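Side-chain contacts in probable starch synthase 4, chloroplastic/amyloplastic (Arabidopsis thaliana, PDB 6GNE), which belongs to the plastid starch synthase family, with the two-domain GT-B fold of many glycosyltransferases, and binds ADP and glycans: residues I327-A330 / I331-L335; H351-R354 / E355-I359; Q449-N452 / Y453-R457. One frame throughout, in Å; residues are numbered along the deposited sequence.

Interaction 1 (I327-A330 / I331-L335)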
loop_
_atom_site.group_PDB
_atom_site.type_symbol
_atom_site.label_atom_id
_atom_site.label_comp_id
_atom_site.label_asym_id
_atom_site.label_seq_id
_atom_site.Cartn_x
_atom_site.Cartn_y
_atom_site.Cartn_z
ATOM N N ILE A 327 12.471 -12.958 8.641
ATOM C CA ILE A 327 13.417 -12.129 7.921
ATOM C C ILE A 327 14.795 -12.225 8.583
ATOM O O ILE A 327 15.797 -12.440 7.903
ATOM C CB ILE A 327 12.965 -10.675 7.849
ATOM C CG1 ILE A 327 11.718 -10.585 6.953
ATOM C CG2 ILE A 327 14.044 -9.799 7.258
ATOM C CD1 ILE A 327 10.970 -9.269 7.005
ATOM N N ARG A 328 14.833 -12.065 9.905
ATOM C CA ARG A 328 16.048 -12.288 10.668
ATOM C C ARG A 328 16.693 -13.648 10.342
ATOM O O ARG A 328 17.888 -13.695 10.047
ATOM C CB ARG A 328 15.759 -12.215 12.143
ATOM C CG ARG A 328 16.989 -12.338 13.026
ATOM C CD ARG A 328 16.652 -12.633 14.460
ATOM N NE ARG A 328 17.726 -12.122 15.318
ATOM C CZ ARG A 328 18.875 -12.761 15.595
ATOM N NH1 ARG A 328 19.772 -12.185 16.404
ATOM N NH2 ARG A 328 19.151 -13.962 15.069
ATOM N N HIS A 329 15.907 -14.722 10.382
ATOM C CA HIS A 329 16.404 -16.059 10.089
ATOM C C HIS A 329 16.961 -16.158 8.690
ATOM O O HIS A 329 17.996 -16.760 8.467
ATOM C CB HIS A 329 15.322 -17.125 10.276
ATOM C CG HIS A 329 15.740 -18.491 9.818
ATOM N ND1 HIS A 329 16.758 -19.189 10.420
ATOM C CD2 HIS A 329 15.299 -19.275 8.799
ATOM C CE1 HIS A 329 16.914 -20.354 9.809
ATOM N NE2 HIS A 329 16.038 -20.434 8.822
ATOM N N ALA A 330 16.262 -15.567 7.738
ATOM C CA ALA A 330 16.639 -15.618 6.326
ATOM C C ALA A 330 17.999 -14.999 6.051
ATOM O O ALA A 330 18.669 -15.426 5.125
ATOM C CB ALA A 330 15.585 -14.922 5.477
ATOM N N ILE A 331 18.386 -13.994 6.841
ATOM C CA ILE A 331 19.680 -13.396 6.672
ATOM C C ILE A 331 20.753 -14.470 6.879
ATOM O O ILE A 331 21.612 -14.675 6.011
ATOM C CB ILE A 331 19.913 -12.215 7.628
ATOM C CG1 ILE A 331 19.040 -11.025 7.232
ATOM C CG2 ILE A 331 21.378 -11.763 7.610
ATOM C CD1 ILE A 331 18.875 -9.988 8.339
ATOM N N TYR A 332 20.678 -15.151 8.009
ATOM C CA TYR A 332 21.677 -16.157 8.365
ATOM C C TYR A 332 21.605 -17.391 7.489
ATOM O O TYR A 332 22.626 -17.959 7.145
ATOM C CB TYR A 332 21.583 -16.545 9.861
ATOM C CG TYR A 332 21.875 -15.395 10.772
ATOM C CD1 TYR A 332 23.162 -15.078 11.096
ATOM C CD2 TYR A 332 20.831 -14.590 11.274
ATOM C CE1 TYR A 332 23.438 -14.013 11.936
ATOM C CE2 TYR A 332 21.079 -13.516 12.125
ATOM C CZ TYR A 332 22.393 -13.228 12.457
ATOM O OH TYR A 332 22.714 -12.184 13.296
ATOM N N ARG A 333 20.404 -17.794 7.118
ATOM C CA ARG A 333 20.255 -18.985 6.306
ATOM C C ARG A 333 20.817 -18.774 4.887
ATOM O O ARG A 333 21.467 -19.663 4.312
ATOM C CB ARG A 333 18.783 -19.404 6.242
ATOM C CG ARG A 333 18.556 -20.773 5.626
ATOM C CD ARG A 333 19.344 -21.832 6.383
ATOM N NE ARG A 333 18.847 -23.164 6.100
ATOM C CZ ARG A 333 19.264 -24.267 6.704
ATOM N NH1 ARG A 333 20.209 -24.220 7.632
ATOM N NH2 ARG A 333 18.715 -25.427 6.400
ATOM N N THR A 334 20.526 -17.603 4.333
ATOM C CA THR A 334 21.014 -17.208 3.039
ATOM C C THR A 334 22.524 -17.283 3.024
ATOM O O THR A 334 23.113 -17.824 2.080
ATOM C CB THR A 334 20.561 -15.787 2.693
ATOM O OG1 THR A 334 19.148 -15.767 2.477
ATOM C CG2 THR A 334 21.258 -15.284 1.445
ATOM N N LEU A 335 23.131 -16.712 4.050
ATOM C CA LEU A 335 24.552 -16.776 4.228
ATOM C C LEU A 335 25.052 -18.245 4.366
ATOM O O LEU A 335 26.022 -18.638 3.720
ATOM C CB LEU A 335 24.919 -15.969 5.462
ATOM C CG LEU A 335 26.386 -15.859 5.826
ATOM C CD1 LEU A 335 27.131 -15.168 4.703
ATOM C CD2 LEU A 335 26.555 -15.105 7.102
#
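Thr334 grips the carbonyl of Ala330, one helical turn earlier, with two hydrogen bonds: OG1 stands 2.7 Å from Ala330 O and the backbone N of Thr334 stands 3.0 Å from the same oxygen. The two donors come from opposite faces of the carbonyl plane. A chi1 of -69° keeps OG1 beside the Thr334 backbone N and turns the hydroxyl back along the helix to the Ala330 carbonyl, which satisfies it within the turn. The backbone continues the pattern from Arg333 N to His329 O (2.9 Å) and from Ile331 N to Ile327 O (3.2 Å), with a weak second bond from Ile331 N to Arg328 O.

Two aromatic rings take part. Arg333 CB lies over one face of the His329 ring in a CH-pi contact, 4.2 Å from the centroid and 24° off the normal. The Arg333 chain then bends at chi2 and leads its guanidinium away to a salt bridge with Glu336, while His329 NE2 is probably hydrogen-bonded to Asn452 OD1. On the next flank, the extended Arg328 chain brings its guanidinium in obliquely, NH2 3.5 Å from Tyr332 CE2, the two planes 23° apart. The edge of that ring, at CD2, also meets Arg328 O.

The CG1 branch of Ile331 rests against the Ile327 carbonyl, 3.6 Å from its O. Ala330, Ile331 and Thr334 touch Phe341 of strand 340-346; Thr334 also touches Val312, and Ile327 Cys314 and Thr316, of strand 311-317. Helix 324-336 connects these parallel strands in a beta-alpha-beta crossover of a Rossmann-like GT-B domain.

Interaction 2 (H351-R354 / E355-I359); sequences HIQR and EFEGI
Ile352 and Phe356 lie side by side and point the same way, the CG2 methyl of Ile352 being 4.0 Å from CD1 of the ring. Phe356 keeps CG beside its own backbone N (chi1 -79°), which leans the ring toward the preceding turn and sets its edge there. Ile352 O lies in the plane of the ring at that edge, 3.3 Å from Phe356 CD1, and the same oxygen takes the hydrogen bond of Phe356 N at 3.1 Å. Beyond this pair, Ile352 touches Pro320 and Ser347, and Phe356 packs on Leu343.

Gln353 and Glu357 are set quite differently. Their side chains cross, with amide and carboxylate almost perpendicular, the planes 84° apart. Glu357 OE1 meets the aliphatic CG of Gln353 at 3.4 Å, closer than it comes to Gln353 NE2 at 3.9 Å. A bend at chi2 (72°) carries the amide of Gln353 aside, and its OE1 accepts a hydrogen bond from Ser347 N. In the backbone, Glu357 N donates to Gln353 O at 2.8 Å.

Arg354 folds back through bends at chi2 and chi3, and one face of its guanidinium lies over His351 CA. Glu355, one turn after His351, has its CB 3.5 Å from His351 O and extends, its OE1 making a long, weak ion pair with Arg328 NE.

Phe356 and Gln353 turn to strand 340-346, Ile359 to helix 324-336, while His351, Arg354 and Glu357 are exposed. This broadly amphipathic pattern suits the helix of a beta-alpha-beta unit, here strand 340-346, helix 350-362 and strand 369-372 of the Rossmann-like domain.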
loop_
_atom_site.group_PDB
_atom_site.type_symbol
_atom_site.label_atom_id
_atom_site.label_comp_id
_atom_site.label_asym_id
_atom_site.label_seq_id
_atom_site.Cartn_x
_atom_site.Cartn_y
_atom_site.Cartn_z
ATOM N N HIS A 351 12.328 -1.766 19.725
ATOM C CA HIS A 351 12.984 -3.055 20.039
ATOM C C HIS A 351 13.315 -3.840 18.766
ATOM O O HIS A 351 14.287 -4.556 18.727
ATOM C CB HIS A 351 12.218 -3.907 21.081
ATOM C CG HIS A 351 11.085 -4.701 20.523
ATOM N ND1 HIS A 351 11.244 -5.961 19.969
ATOM C CD2 HIS A 351 9.752 -4.433 20.470
ATOM C CE1 HIS A 351 10.062 -6.412 19.563
ATOM N NE2 HIS A 351 9.141 -5.505 19.852
ATOM N N ILE A 352 12.499 -3.681 17.735
ATOM C CA ILE A 352 12.740 -4.260 16.413
ATOM C C ILE A 352 13.871 -3.498 15.714
ATOM O O ILE A 352 14.765 -4.120 15.125
ATOM C CB ILE A 352 11.467 -4.281 15.535
ATOM C CG1 ILE A 352 10.354 -5.062 16.236
ATOM C CG2 ILE A 352 11.745 -4.882 14.155
ATOM C CD1 ILE A 352 9.148 -5.413 15.388
ATOM N N GLN A 353 13.861 -2.172 15.791
ATOM C CA GLN A 353 14.978 -1.386 15.254
ATOM C C GLN A 353 16.301 -1.800 15.928
ATOM O O GLN A 353 17.294 -2.035 15.258
ATOM C CB GLN A 353 14.718 0.127 15.389
ATOM C CG GLN A 353 15.595 1.037 14.514
ATOM C CD GLN A 353 15.273 1.024 13.014
ATOM O OE1 GLN A 353 14.206 0.588 12.553
ATOM N NE2 GLN A 353 16.213 1.523 12.239
ATOM N N ARG A 354 16.281 -1.914 17.250
ATOM C CA ARG A 354 17.452 -2.281 18.060
ATOM C C ARG A 354 17.990 -3.697 17.671
ATOM O O ARG A 354 19.192 -3.903 17.561
ATOM C CB ARG A 354 17.047 -2.187 19.534
ATOM C CG ARG A 354 18.142 -2.084 20.568
ATOM C CD ARG A 354 17.723 -1.260 21.767
ATOM N NE ARG A 354 16.531 -1.847 22.408
ATOM C CZ ARG A 354 15.298 -1.319 22.455
ATOM N NH1 ARG A 354 15.004 -0.099 21.977
ATOM N NH2 ARG A 354 14.323 -2.010 23.062
ATOM N N GLU A 355 17.090 -4.644 17.423
ATOM C CA GLU A 355 17.445 -6.027 17.068
ATOM C C GLU A 355 18.161 -6.079 15.711
ATOM O O GLU A 355 19.179 -6.766 15.564
ATOM C CB GLU A 355 16.179 -6.908 17.040
ATOM C CG GLU A 355 16.355 -8.431 16.951
ATOM C CD GLU A 355 15.055 -9.139 16.484
ATOM O OE1 GLU A 355 15.113 -10.192 15.782
ATOM O OE2 GLU A 355 13.929 -8.643 16.775
ATOM N N PHE A 356 17.643 -5.339 14.734
ATOM C CA PHE A 356 18.261 -5.271 13.413
ATOM C C PHE A 356 19.542 -4.440 13.408
ATOM O O PHE A 356 20.481 -4.770 12.694
ATOM C CB PHE A 356 17.252 -4.808 12.345
ATOM C CG PHE A 356 16.338 -5.906 11.896
ATOM C CD1 PHE A 356 15.208 -6.249 12.643
ATOM C CD2 PHE A 356 16.652 -6.670 10.794
ATOM C CE1 PHE A 356 14.396 -7.293 12.284
ATOM C CE2 PHE A 356 15.837 -7.735 10.426
ATOM C CZ PHE A 356 14.703 -8.032 11.168
ATOM N N GLU A 357 19.576 -3.379 14.210
ATOM C CA GLU A 357 20.780 -2.571 14.388
ATOM C C GLU A 357 21.963 -3.424 14.868
ATOM O O GLU A 357 23.096 -3.180 14.460
ATOM C CB GLU A 357 20.550 -1.410 15.377
ATOM C CG GLU A 357 20.058 -0.131 14.694
ATOM C CD GLU A 357 19.516 0.947 15.639
ATOM O OE1 GLU A 357 18.881 1.887 15.109
ATOM O OE2 GLU A 357 19.714 0.871 16.883
ATOM N N GLY A 358 21.677 -4.413 15.731
ATOM C CA GLY A 358 22.684 -5.365 16.226
ATOM C C GLY A 358 23.216 -6.286 15.143
ATOM O O GLY A 358 24.417 -6.519 15.027
ATOM N N ILE A 359 22.304 -6.789 14.328
ATOM C CA ILE A 359 22.665 -7.626 13.183
ATOM C C ILE A 359 23.494 -6.824 12.173
ATOM O O ILE A 359 24.423 -7.346 11.576
ATOM C CB ILE A 359 21.416 -8.202 12.491
ATOM C CG1 ILE A 359 20.681 -9.158 13.428
ATOM C CG2 ILE A 359 21.814 -8.944 11.228
ATOM C CD1 ILE A 359 19.245 -9.396 13.088
#

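Interaction 3 (Q449-N452 / Y453-R457)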
loop_
_atom_site.group_PDB
_atom_site.type_symbol
_atom_site.label_atom_id
_atom_site.label_comp_id
_atom_site.label_asym_id
_atom_site.label_seq_id
_atom_site.Cartn_x
_atom_site.Cartn_y
_atom_site.Cartn_z
ATOM N N GLN A 449 11.475 -23.985 9.659
ATOM C CA GLN A 449 11.362 -25.211 8.888
ATOM C C GLN A 449 10.644 -24.959 7.527
ATOM O O GLN A 449 11.162 -25.311 6.470
ATOM C CB GLN A 449 10.609 -26.251 9.722
ATOM C CG GLN A 449 11.001 -27.691 9.513
ATOM C CD GLN A 449 9.787 -28.588 9.172
ATOM O OE1 GLN A 449 9.288 -29.389 10.004
ATOM N NE2 GLN A 449 9.300 -28.441 7.934
ATOM N N GLY A 450 9.472 -24.318 7.560
ATOM C CA GLY A 450 8.722 -24.046 6.356
ATOM C C GLY A 450 9.499 -23.159 5.405
ATOM O O GLY A 450 9.634 -23.478 4.209
ATOM N N PHE A 451 10.021 -22.056 5.945
ATOM C CA PHE A 451 10.790 -21.116 5.158
ATOM C C PHE A 451 12.022 -21.786 4.535
ATOM O O PHE A 451 12.304 -21.578 3.342
ATOM C CB PHE A 451 11.173 -19.856 6.012
ATOM C CG PHE A 451 11.985 -18.834 5.260
ATOM C CD1 PHE A 451 11.363 -17.882 4.493
ATOM C CD2 PHE A 451 13.387 -18.888 5.254
ATOM C CE1 PHE A 451 12.072 -16.975 3.729
ATOM C CE2 PHE A 451 14.130 -17.977 4.493
ATOM C CZ PHE A 451 13.449 -17.009 3.729
ATOM N N ASN A 452 12.754 -22.574 5.332
ATOM C CA ASN A 452 13.979 -23.291 4.858
ATOM C C ASN A 452 13.768 -24.130 3.609
ATOM O O ASN A 452 14.575 -24.084 2.691
ATOM C CB ASN A 452 14.591 -24.158 5.950
ATOM C CG ASN A 452 15.317 -23.344 7.036
ATOM O OD1 ASN A 452 15.439 -22.116 6.963
ATOM N ND2 ASN A 452 15.777 -24.023 8.066
ATOM N N TYR A 453 12.671 -24.872 3.552
ATOM C CA TYR A 453 12.387 -25.713 2.390
ATOM C C TYR A 453 12.170 -24.888 1.125
ATOM O O TYR A 453 12.692 -25.247 0.074
ATOM C CB TYR A 453 11.209 -26.657 2.662
ATOM C CG TYR A 453 11.011 -27.725 1.599
ATOM C CD1 TYR A 453 12.080 -28.571 1.220
ATOM C CD2 TYR A 453 9.757 -27.882 0.938
ATOM C CE1 TYR A 453 11.908 -29.539 0.247
ATOM C CE2 TYR A 453 9.583 -28.845 -0.040
ATOM C CZ TYR A 453 10.654 -29.675 -0.375
ATOM O OH TYR A 453 10.503 -30.650 -1.336
ATOM N N ALA A 454 11.449 -23.775 1.215
ATOM C CA ALA A 454 11.323 -22.876 0.069
ATOM C C ALA A 454 12.668 -22.255 -0.340
ATOM O O ALA A 454 12.980 -22.182 -1.526
ATOM C CB ALA A 454 10.303 -21.786 0.338
ATOM N N LEU A 455 13.453 -21.813 0.634
ATOM C CA LEU A 455 14.740 -21.205 0.340
ATOM C C LEU A 455 15.722 -22.222 -0.274
ATOM O O LEU A 455 16.390 -21.917 -1.267
ATOM C CB LEU A 455 15.317 -20.572 1.596
ATOM C CG LEU A 455 16.519 -19.651 1.373
ATOM C CD1 LEU A 455 16.087 -18.332 0.772
ATOM C CD2 LEU A 455 17.246 -19.360 2.677
ATOM N N GLU A 456 15.793 -23.420 0.309
ATOM C CA GLU A 456 16.610 -24.532 -0.210
ATOM C C GLU A 456 16.288 -24.784 -1.681
ATOM O O GLU A 456 17.195 -24.819 -2.508
ATOM C CB GLU A 456 16.372 -25.793 0.634
ATOM C CG GLU A 456 17.086 -27.074 0.197
ATOM C CD GLU A 456 16.608 -28.354 0.944
ATOM O OE1 GLU A 456 15.421 -28.454 1.347
ATOM O OE2 GLU A 456 17.405 -29.309 1.124
ATOM N N ARG A 457 15.000 -24.909 -2.013
ATOM C CA ARG A 457 14.604 -25.193 -3.399
ATOM C C ARG A 457 14.942 -24.055 -4.322
ATOM O O ARG A 457 15.390 -24.271 -5.415
ATOM C CB ARG A 457 13.129 -25.580 -3.519
ATOM C CG ARG A 457 12.823 -26.922 -2.860
ATOM C CD ARG A 457 11.361 -27.330 -2.960
ATOM N NE ARG A 457 10.458 -26.462 -2.196
ATOM C CZ ARG A 457 9.643 -25.538 -2.719
ATOM N NH1 ARG A 457 8.907 -24.806 -1.918
ATOM N NH2 ARG A 457 9.528 -25.352 -4.041
#
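Glu456 N donates to Asn452 O at 2.8 Å, and Leu455 N to Phe451 O at 3.0 Å; both are good i to i+4 helical bonds. That from Tyr453 N to Gln449 O is weak, at 3.3 Å. The Asn452 side chain turns to His329 of helix 324-336, a probable hydrogen bond through OD1. Within 453-457, Arg457 NE lies over one face of the Tyr453 ring, near the rim, and the guanidinium forms salt bridges with Asp427 and Asp429.

Packing centres on Phe451 and Leu455, whose side chains cross at an oblique slant. The CD2 methyl of Leu455 is 3.9 Å from Phe451 CE2, and CD1 approaches CZ at 4.2 Å. Phe451 has CG anti to its backbone N (chi1 180°), beside the carbonyl carbon, and this swings the far end of the ring toward Leu455 in the next turn. The Phe451 ring also meets that of Phe443, the planes about perpendicular.

Ala454 and Leu455 both touch Ile414, and Ala454 also reaches Phe443. Helix 448-464 packs this buried flank on strands 412-416 and 441-443 and on helix 324-336, as expected of a helix flanking the parallel sheet of a Rossmann-like domain.

Overall arrangement
All three contacts lie on helices around the six-stranded parallel sheet of one GT-B domain, with interaction 1 between the others. Its centre is about 14 Å from that of interaction 2 and about 11 Å from that of interaction 3. Toward interaction 2, Arg328 NE faces Glu355 OE1 at 3.3 Å in a weak ion pair, and Arg328 CG packs on Ile359. Toward interaction 3, His329 NE2 and Asn452 OD1 are 2.6 Å apart, probably hydrogen-bonded, and Ala330 meets Phe451. Interactions 2 and 3 do not touch, their nearest atoms being about 12 Å apart. The bound ADP is about 9 Å from the Gln353 side chain and about 10 Å from that of Ile327.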